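Local coordinates for protein prolyl endopeptidase (Myxococcus xanthus, PDB 2BKL) that probably hydrolyses oligopeptides on the carboxyl side of proline, and of alanine, as a serine peptidase of the prolyl oligopeptidase family, at residues P4-E9 / T40-H45; A21-W26 / S594-V599; C555-L560 / M611-D616. All coordinates share one frame; numbering follows the deposited sequence. Where two conformers were deposited one is given.

In the fold
Interaction 1 joins the first residues of the chain to helix 33-51, which packs on strand 641-646; interaction 2 joins the turn that follows to the loop before strand 607-613; interaction 3 lies inside the mixed sheet, beside the active site. The three centres are each about 16 Å from one another. Interactions 1 and 2 touch directly: Arg7 O meets Trp26 NE1 at 2.8 Å and Glu9 N meets Pro23 O at 2.9 Å, both probable hydrogen bonds. Interaction 2 reaches interaction 3 through Tyr596 N and Leu560 O, 3.0 Å apart. Interactions 1 and 3 do not touch. The side chain of Val557, in interaction 3, is about 7 Å from the bound Z-Ala-Pro ligand.

Interaction 1: P4-E9 / T40-H45; sequences PATRAE and TAQNAH
Pro4 sets its ring against helix 33-51, with CG lying 3.6 Å from Ala41 C and 3.8 Å from Ala41 CB. The next ring carbon, CD, turns to two further residues: it is 3.7 Å from Gln42 OE1 and, more loosely, 4.2 Å from His45 CB. Ala41 and His45 stand one helical turn apart, and the proline is received between them.

Gln42 does not point straight at the proline. Its CG lies beside the backbone N and anti to the carbonyl carbon (chi1 -73°), and a second bend at chi2 (-75°) folds the chain back until the amide lies next to the ring; CD, OE1 and NE2 all come within 3.8 Å of Pro4 CD. These are van der Waals contacts with ring carbons; the amide's polar bonds go elsewhere, NE2 to Gln632 OE1.

The contact joins the extended segment that precedes strand 12-15 to a helix packed on strand 641-646, an outermost strand of the alpha/beta-hydrolase sheet. Gln42 touches Leu643 and His45 touches Leu642 of that strand, so the helix touches the N-terminal segment and the sheet at once, Gln42 meeting both Pro4 and Leu643. An alanine in place of Gln42 would probably leave Gln632 OE1 without its amide partner and open a gap beside the Pro4 ring.

Farther along, Thr6 passes the same glutamine at about a right angle. Its OG1 is hydrogen-bonded to Trp38 NE1 and stays 4.0 Å from Gln42 NE2, too far to bond. Beyond it the segment is tied to itself and to the start of the helix: Arg7 NE donates to Glu9 OE2 at 3.0 Å in a nearly straight salt bridge (166°), and Arg7 NH1 pairs with Glu34.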
loop_
_atom_site.group_PDB
_atom_site.type_symbol
_atom_site.label_atom_id
_atom_site.label_comp_id
_atom_site.label_asym_id
_atom_site.label_seq_id
_atom_site.Cartn_x
_atom_site.Cartn_y
_atom_site.Cartn_z
ATOM N N PRO A 4 31.293 6.211 6.544
ATOM C CA PRO A 4 31.951 4.921 6.757
ATOM C C PRO A 4 32.446 4.351 5.433
ATOM O O PRO A 4 31.728 4.412 4.428
ATOM C CB PRO A 4 30.842 4.034 7.351
ATOM C CG PRO A 4 29.744 4.988 7.707
ATOM C CD PRO A 4 29.843 6.138 6.805
ATOM N N ALA A 5 33.679 3.857 5.413
ATOM C CA ALA A 5 34.199 3.218 4.208
ATOM C C ALA A 5 33.377 1.987 3.860
ATOM O O ALA A 5 32.884 1.275 4.752
ATOM C CB ALA A 5 35.647 2.826 4.404
ATOM N N THR A 6 33.227 1.737 2.559
ATOM C CA THR A 6 32.655 0.492 2.072
ATOM C C THR A 6 33.614 -0.149 1.090
ATOM O O THR A 6 33.862 0.392 -0.007
ATOM C CB THR A 6 31.297 0.710 1.363
ATOM O OG1 THR A 6 30.424 1.522 2.168
ATOM C CG2 THR A 6 30.586 -0.640 1.238
ATOM N N ARG A 7 34.151 -1.294 1.477
ATOM C CA ARG A 7 34.951 -2.092 0.566
ATOM C C ARG A 7 34.144 -2.479 -0.668
ATOM O O ARG A 7 33.004 -2.939 -0.546
ATOM C CB ARG A 7 35.432 -3.357 1.293
ATOM C CG ARG A 7 36.133 -4.389 0.400
ATOM C CD ARG A 7 36.568 -5.685 1.121
ATOM N NE ARG A 7 35.470 -6.558 1.596
ATOM C CZ ARG A 7 34.970 -6.541 2.829
ATOM N NH1 ARG A 7 35.435 -5.675 3.731
ATOM N NH2 ARG A 7 34.008 -7.384 3.165
ATOM N N ALA A 8 34.740 -2.296 -1.838
ATOM C CA ALA A 8 34.201 -2.735 -3.108
ATOM C C ALA A 8 34.986 -3.957 -3.534
ATOM O O ALA A 8 36.220 -3.941 -3.507
ATOM C CB ALA A 8 34.333 -1.660 -4.160
ATOM N N GLU A 9 34.276 -5.020 -3.896
ATOM C CA GLU A 9 34.894 -6.248 -4.400
ATOM C C GLU A 9 34.669 -6.419 -5.899
ATOM O O GLU A 9 33.908 -5.702 -6.532
ATOM C CB GLU A 9 34.391 -7.450 -3.631
ATOM C CG GLU A 9 34.636 -7.360 -2.131
ATOM C CD GLU A 9 34.136 -8.554 -1.328
ATOM O OE1 GLU A 9 33.184 -9.233 -1.758
ATOM O OE2 GLU A 9 34.679 -8.798 -0.230
ATOM N N THR A 40 25.310 0.128 11.532
ATOM C CA THR A 40 25.302 1.015 12.683
ATOM C C THR A 40 26.051 2.305 12.369
ATOM O O THR A 40 25.597 3.400 12.706
ATOM C CB THR A 40 25.934 0.280 13.861
ATOM O OG1 THR A 40 25.132 -0.855 14.187
ATOM C CG2 THR A 40 25.953 1.164 15.132
ATOM N N ALA A 41 27.212 2.182 11.732
ATOM C CA ALA A 41 28.014 3.353 11.380
ATOM C C ALA A 41 27.341 4.245 10.335
ATOM O O ALA A 41 27.375 5.472 10.451
ATOM C CB ALA A 41 29.383 2.923 10.903
ATOM N N GLN A 42 26.688 3.627 9.354
ATOM C CA GLN A 42 25.951 4.408 8.363
ATOM C C GLN A 42 24.791 5.165 8.994
ATOM O O GLN A 42 24.631 6.347 8.752
ATOM C CB GLN A 42 25.451 3.528 7.221
ATOM C CG GLN A 42 26.525 3.040 6.238
ATOM C CD GLN A 42 27.021 4.089 5.290
ATOM O OE1 GLN A 42 26.548 5.215 5.283
ATOM N NE2 GLN A 42 28.018 3.717 4.473
ATOM N N ASN A 43 23.998 4.494 9.814
ATOM C CA ASN A 43 22.893 5.156 10.493
ATOM C C ASN A 43 23.399 6.288 11.413
ATOM O O ASN A 43 22.820 7.385 11.435
ATOM C CB ASN A 43 22.034 4.174 11.260
ATOM C CG ASN A 43 20.907 4.850 11.991
ATOM O OD1 ASN A 43 19.968 5.358 11.378
ATOM N ND2 ASN A 43 21.032 4.942 13.313
ATOM N N ALA A 44 24.488 6.037 12.139
ATOM C CA ALA A 44 25.016 7.045 13.050
ATOM C C ALA A 44 25.437 8.282 12.273
ATOM O O ALA A 44 25.153 9.414 12.670
ATOM C CB ALA A 44 26.187 6.481 13.864
ATOM N N HIS A 45 26.080 8.066 11.126
ATOM C CA HIS A 45 26.488 9.150 10.253
ATOM C C HIS A 45 25.277 9.942 9.742
ATOM O O HIS A 45 25.274 11.156 9.755
ATOM C CB HIS A 45 27.301 8.626 9.067
ATOM C CG HIS A 45 27.600 9.673 8.051
ATOM N ND1 HIS A 45 28.528 10.673 8.259
ATOM C CD2 HIS A 45 27.056 9.905 6.835
ATOM C CE1 HIS A 45 28.559 11.459 7.195
ATOM N NE2 HIS A 45 27.675 11.021 6.319
#

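Interaction 2: A21-W26 / S594-V599; sequences ADPYRW and SPYHHV
The Tyr596 ring sets its hydroxyl end against the 21-26 turn, and is met at its edge by Asp22 OD1 and Tyr24 CD2; the latter is 4.1 Å from Tyr596 CE1. The Asp22 carboxylate is turned 63° from the phenol plane. Behind, Tyr596 CD2 sits over one face of the His597 imidazole, off toward its rim, while Ser594 OG and a water lie at that ring's edge, in its plane. Ala21 O also approaches the imidazole edge, 3.5 Å from His597 CD2. Over one face of the Tyr24 ring lies Pro23 CB.

Two bonds grip the buried phenol oxygen. Tyr596 OH donates to Asp22 OD1 at 2.6 Å, reaching the carboxylate on its anti side, and accepts from Tyr24 N at 3.0 Å with an N-H...O angle of 160°. The ring is carried there by CG lying opposite the backbone N (chi1 172°), while Pro23 CD, 3.4 Å from Tyr596 OH, closes in on the hydroxyl as a plain apolar neighbour.

The carboxylate has work on both oxygens. OD1 also forms a salt bridge with Lys626 of helix 622-632. Asp22 OD2 is held by Arg25 side-on, with NE at 2.9 Å and NH2 at 3.0 Å, both from the same face of the carboxylate. Such cationic company would be expected to keep the buried Asp22 ionised. A water bridges to His597 NE2; its bond to Asp22 OD2 is weak.

Asp22 to Arg25 form a type I beta turn, closed by Arg25 N bonding to Asp22 O. A tyrosine hydroxyl from the loop between helix 584-593 and strand 607-613 is thus bonded to a turn of the N-terminal segment, tying the start of the chain to the hydrolase domain of this prolyl oligopeptidase.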
loop_
_atom_site.group_PDB
_atom_site.type_symbol
_atom_site.label_atom_id
_atom_site.label_comp_id
_atom_site.label_asym_id
_atom_site.label_seq_id
_atom_site.Cartn_x
_atom_site.Cartn_y
_atom_site.Cartn_z
ATOM N N ALA A 21 28.335 -6.942 -12.837
ATOM C CA ALA A 21 29.170 -6.641 -11.681
ATOM C C ALA A 21 28.322 -6.330 -10.448
ATOM O O ALA A 21 27.296 -5.648 -10.532
ATOM C CB ALA A 21 30.105 -5.488 -11.998
ATOM N N ASP A 22 28.797 -6.789 -9.293
ATOM C CA ASP A 22 28.102 -6.648 -8.018
ATOM C C ASP A 22 29.140 -6.289 -6.941
ATOM O O ASP A 22 29.479 -7.112 -6.098
ATOM C CB ASP A 22 27.343 -7.931 -7.693
ATOM C CG ASP A 22 26.227 -7.757 -6.683
ATOM O OD1 ASP A 22 26.226 -6.791 -5.867
ATOM O OD2 ASP A 22 25.313 -8.606 -6.640
ATOM N N PRO A 23 29.671 -5.078 -6.980
ATOM C CA PRO A 23 30.786 -4.731 -6.088
ATOM C C PRO A 23 30.475 -4.808 -4.617
ATOM O O PRO A 23 31.382 -5.049 -3.810
ATOM C CB PRO A 23 31.144 -3.294 -6.510
ATOM C CG PRO A 23 29.990 -2.810 -7.273
ATOM C CD PRO A 23 29.334 -3.990 -7.906
ATOM N N TYR A 24 29.210 -4.638 -4.251
ATOM C CA TYR A 24 28.813 -4.599 -2.853
ATOM C C TYR A 24 27.974 -5.818 -2.449
ATOM O O TYR A 24 27.255 -5.774 -1.475
ATOM C CB TYR A 24 28.089 -3.269 -2.564
ATOM C CG TYR A 24 28.971 -2.110 -2.897
ATOM C CD1 TYR A 24 30.127 -1.862 -2.179
ATOM C CD2 TYR A 24 28.711 -1.309 -4.003
ATOM C CE1 TYR A 24 30.967 -0.815 -2.505
ATOM C CE2 TYR A 24 29.560 -0.273 -4.351
ATOM C CZ TYR A 24 30.689 -0.022 -3.585
ATOM O OH TYR A 24 31.538 1.001 -3.948
ATOM N N ARG A 25 28.137 -6.919 -3.175
ATOM C CA ARG A 25 27.532 -8.208 -2.825
ATOM C C ARG A 25 27.661 -8.560 -1.336
ATOM O O ARG A 25 26.730 -9.110 -0.737
ATOM C CB ARG A 25 28.141 -9.300 -3.696
ATOM C CG ARG A 25 27.729 -10.729 -3.345
ATOM C CD ARG A 25 26.285 -11.045 -3.608
ATOM N NE ARG A 25 25.978 -10.907 -5.005
ATOM C CZ ARG A 25 26.310 -11.760 -5.964
ATOM N NH1 ARG A 25 26.856 -12.937 -5.662
ATOM N NH2 ARG A 25 26.044 -11.485 -7.233
ATOM N N TRP A 26 28.796 -8.249 -0.721
ATOM C CA TRP A 26 29.030 -8.620 0.661
ATOM C C TRP A 26 28.049 -8.007 1.640
ATOM O O TRP A 26 27.817 -8.561 2.710
ATOM C CB TRP A 26 30.499 -8.346 1.068
ATOM C CG TRP A 26 30.886 -6.915 1.285
ATOM C CD1 TRP A 26 31.358 -6.025 0.353
ATOM C CD2 TRP A 26 30.878 -6.216 2.530
ATOM N NE1 TRP A 26 31.613 -4.813 0.948
ATOM C CE2 TRP A 26 31.345 -4.901 2.288
ATOM C CE3 TRP A 26 30.520 -6.558 3.830
ATOM C CZ2 TRP A 26 31.454 -3.945 3.302
ATOM C CZ3 TRP A 26 30.624 -5.602 4.833
ATOM C CH2 TRP A 26 31.092 -4.313 4.560
ATOM N N SER A 594 17.764 -1.495 -13.752
ATOM C CA SER A 594 18.154 -1.863 -12.365
ATOM C C SER A 594 19.038 -0.762 -11.775
ATOM O O SER A 594 20.165 -0.571 -12.241
ATOM C CB SER A 594 18.908 -3.175 -12.407
ATOM O OG SER A 594 19.363 -3.546 -11.106
ATOM N N PRO A 595 18.534 0.070 -10.881
ATOM C CA PRO A 595 19.302 1.254 -10.473
ATOM C C PRO A 595 20.700 0.948 -9.940
ATOM O O PRO A 595 21.641 1.695 -10.195
ATOM C CB PRO A 595 18.394 1.900 -9.411
ATOM C CG PRO A 595 17.039 1.538 -9.904
ATOM C CD PRO A 595 17.144 0.116 -10.375
ATOM N N TYR A 596 20.833 -0.130 -9.181
ATOM C CA TYR A 596 22.111 -0.515 -8.591
ATOM C C TYR A 596 23.183 -0.731 -9.646
ATOM O O TYR A 596 24.354 -0.519 -9.364
ATOM C CB TYR A 596 21.925 -1.772 -7.764
ATOM C CG TYR A 596 23.198 -2.394 -7.251
ATOM C CD1 TYR A 596 24.014 -1.736 -6.354
ATOM C CD2 TYR A 596 23.574 -3.651 -7.666
ATOM C CE1 TYR A 596 25.173 -2.313 -5.869
ATOM C CE2 TYR A 596 24.755 -4.241 -7.194
ATOM C CZ TYR A 596 25.521 -3.565 -6.290
ATOM O OH TYR A 596 26.630 -4.242 -5.828
ATOM N N HIS A 597 22.772 -1.125 -10.858
ATOM C CA HIS A 597 23.694 -1.391 -11.965
ATOM C C HIS A 597 23.890 -0.210 -12.897
ATOM O O HIS A 597 24.545 -0.344 -13.940
ATOM C CB HIS A 597 23.220 -2.615 -12.754
ATOM C CG HIS A 597 23.157 -3.837 -11.921
ATOM N ND1 HIS A 597 21.992 -4.264 -11.311
ATOM C CD2 HIS A 597 24.120 -4.725 -11.573
ATOM C CE1 HIS A 597 22.249 -5.348 -10.602
ATOM N NE2 HIS A 597 23.532 -5.661 -10.755
ATOM N N HIS A 598 23.365 0.952 -12.514
ATOM C CA HIS A 598 23.445 2.137 -13.359
ATOM C C HIS A 598 23.923 3.383 -12.651
ATOM O O HIS A 598 23.636 4.519 -13.077
ATOM C CB HIS A 598 22.107 2.352 -14.059
ATOM C CG HIS A 598 21.846 1.328 -15.120
ATOM N ND1 HIS A 598 22.325 1.443 -16.413
ATOM C CD2 HIS A 598 21.220 0.126 -15.057
ATOM C CE1 HIS A 598 21.975 0.367 -17.099
ATOM N NE2 HIS A 598 21.317 -0.451 -16.297
ATOM N N VAL A 599 24.693 3.184 -11.585
ATOM C CA VAL A 599 25.368 4.313 -10.911
ATOM C C VAL A 599 26.661 4.602 -11.693
ATOM O O VAL A 599 27.712 4.070 -11.375
ATOM C CB VAL A 599 25.611 4.047 -9.426
ATOM C CG1 VAL A 599 26.241 5.240 -8.744
ATOM C CG2 VAL A 599 24.305 3.648 -8.730
HETATM O O HOH W 1 23.650 -7.850 -8.839
#

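Interaction 3: C555-L560 / M611-D616; sequences CAVPLL and MAADHD
Met611 N donates to Cys555 O at 2.8 Å (N-H...O angle 165°), and Val557 N returns a nearly straight bond to Met611 O at 2.9 Å (172°). Together they make the parallel bridge of Ala556 with Met611, and Ala556 CA adds a CA-H...O contact, 3.3 Å from Met611 O. The two strands, 552-556 and 607-613, are adjacent in the central sheet of the alpha/beta-hydrolase fold, and at their C-terminal ends the chain turns off into loops that line the active site.

The CB atoms of Ala556 and Met611 lie on the same face of the sheet, 4.2 Å apart; the methionine, whose side chain is modelled in two conformers, also touches Arg644 of the next strand, 641-646. Ala556 is in turn backbone-bonded to Gly531 and Ser533, at what is probably the nucleophile elbow, so this short piece of strand links the elbow to the strand leading to Asp616.

Val557 follows the last strand residue with a left-handed backbone conformation (phi 29°, psi 61°). Its CG1 lies anti to the carbonyl carbon, the rotation that brings this methyl 3.9 Å from Ala613 CB. The same side chain touches His651, a residue of the ligand pocket. Two residues on, Leu559 itself touches the bound Z-Ala-Pro.

Asp616 comes in from the other loop, crossing the valine at a slant. Its place is consistent with the acid of a Ser533-His651-Asp616 triad: OD2 bonds to His651 ND1, and OD1 is held by the backbone N atoms of Arg618 and Val619, which would fix the carboxylate's rotation. Val557 CB and CG1 each lie 3.6 Å from Asp616 OD2, the oxygen bonded to His651 ND1.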
loop_
_atom_site.group_PDB
_atom_site.type_symbol
_atom_site.label_atom_id
_atom_site.label_comp_id
_atom_site.label_asym_id
_atom_site.label_seq_id
_atom_site.Cartn_x
_atom_site.Cartn_y
_atom_site.Cartn_z
ATOM N N CYS A 555 14.431 8.130 -0.831
ATOM C CA CYS A 555 14.183 6.781 -1.374
ATOM C C CYS A 555 13.903 5.904 -0.176
ATOM O O CYS A 555 14.798 5.663 0.633
ATOM C CB CYS A 555 15.419 6.328 -2.160
ATOM S SG CYS A 555 15.337 4.680 -2.838
ATOM N N ALA A 556 12.674 5.439 -0.018
ATOM C CA ALA A 556 12.243 4.664 1.146
ATOM C C ALA A 556 12.050 3.200 0.822
ATOM O O ALA A 556 11.534 2.828 -0.245
ATOM C CB ALA A 556 10.943 5.227 1.730
ATOM N N VAL A 557 12.464 2.374 1.783
ATOM C CA VAL A 557 12.313 0.909 1.770
ATOM C C VAL A 557 12.296 0.337 0.354
ATOM O O VAL A 557 11.318 -0.293 -0.060
ATOM C CB VAL A 557 11.116 0.457 2.612
ATOM C CG1 VAL A 557 11.442 0.620 4.107
ATOM C CG2 VAL A 557 9.859 1.157 2.249
ATOM N N PRO A 558 13.376 0.535 -0.398
ATOM C CA PRO A 558 13.327 0.363 -1.858
ATOM C C PRO A 558 13.728 -0.997 -2.426
ATOM O O PRO A 558 14.505 -1.746 -1.806
ATOM C CB PRO A 558 14.342 1.371 -2.330
ATOM C CG PRO A 558 15.467 1.265 -1.241
ATOM C CD PRO A 558 14.648 1.155 0.023
ATOM N N LEU A 559 13.273 -1.266 -3.651
ATOM C CA LEU A 559 13.871 -2.255 -4.545
ATOM C C LEU A 559 14.824 -1.541 -5.478
ATOM O O LEU A 559 14.423 -0.576 -6.136
ATOM C CB LEU A 559 12.774 -2.940 -5.368
ATOM C CG LEU A 559 11.832 -3.845 -4.590
ATOM C CD1 LEU A 559 10.585 -4.190 -5.378
ATOM C CD2 LEU A 559 12.566 -5.114 -4.136
ATOM N N LEU A 560 16.089 -1.999 -5.566
ATOM C CA LEU A 560 17.100 -1.324 -6.387
ATOM C C LEU A 560 18.021 -2.252 -7.175
ATOM O O LEU A 560 18.523 -1.832 -8.207
ATOM C CB LEU A 560 17.915 -0.301 -5.567
ATOM C CG LEU A 560 17.113 0.812 -4.920
ATOM C CD1 LEU A 560 17.850 1.505 -3.806
ATOM C CD2 LEU A 560 16.639 1.809 -5.922
ATOM N N MET A 611 15.685 6.027 3.306
ATOM C CA MET A 611 14.903 5.788 4.513
ATOM C C MET A 611 14.582 4.313 4.626
ATOM O O MET A 611 13.614 3.792 4.048
ATOM C CB MET A 611 13.646 6.621 4.554
ATOM C CG MET A 611 13.930 8.037 4.242
ATOM S SD MET A 611 12.879 9.374 4.805
ATOM C CE MET A 611 12.667 9.064 6.599
ATOM N N ALA A 612 15.393 3.634 5.412
ATOM C CA ALA A 612 15.305 2.185 5.569
ATOM C C ALA A 612 14.661 1.828 6.900
ATOM O O ALA A 612 14.453 2.668 7.771
ATOM C CB ALA A 612 16.679 1.586 5.472
ATOM N N ALA A 613 14.279 0.563 7.001
ATOM C CA ALA A 613 13.605 -0.005 8.164
ATOM C C ALA A 613 14.309 -1.294 8.538
ATOM O O ALA A 613 14.524 -2.159 7.680
ATOM C CB ALA A 613 12.163 -0.279 7.848
ATOM N N ASP A 614 14.616 -1.451 9.819
ATOM C CA ASP A 614 15.419 -2.584 10.288
ATOM C C ASP A 614 14.737 -3.946 10.275
ATOM O O ASP A 614 15.426 -4.963 10.311
ATOM C CB ASP A 614 16.057 -2.319 11.663
ATOM C CG ASP A 614 15.072 -2.265 12.806
ATOM O OD1 ASP A 614 13.848 -2.384 12.575
ATOM O OD2 ASP A 614 15.480 -2.095 13.984
ATOM N N HIS A 615 13.409 -3.977 10.228
ATOM C CA HIS A 615 12.675 -5.239 10.284
ATOM C C HIS A 615 11.739 -5.389 9.094
ATOM O O HIS A 615 10.696 -6.018 9.190
ATOM C CB HIS A 615 11.867 -5.344 11.579
ATOM C CG HIS A 615 12.634 -5.900 12.726
ATOM N ND1 HIS A 615 13.261 -5.101 13.654
ATOM C CD2 HIS A 615 12.864 -7.179 13.102
ATOM C CE1 HIS A 615 13.846 -5.863 14.561
ATOM N NE2 HIS A 615 13.622 -7.127 14.251
ATOM N N ASP A 616 12.145 -4.868 7.952
ATOM C CA ASP A 616 11.363 -5.048 6.723
ATOM C C ASP A 616 11.515 -6.476 6.209
ATOM O O ASP A 616 12.521 -6.851 5.606
ATOM C CB ASP A 616 11.782 -4.019 5.679
ATOM C CG ASP A 616 10.838 -3.945 4.505
ATOM O OD1 ASP A 616 10.026 -4.900 4.293
ATOM O OD2 ASP A 616 10.852 -2.937 3.762
#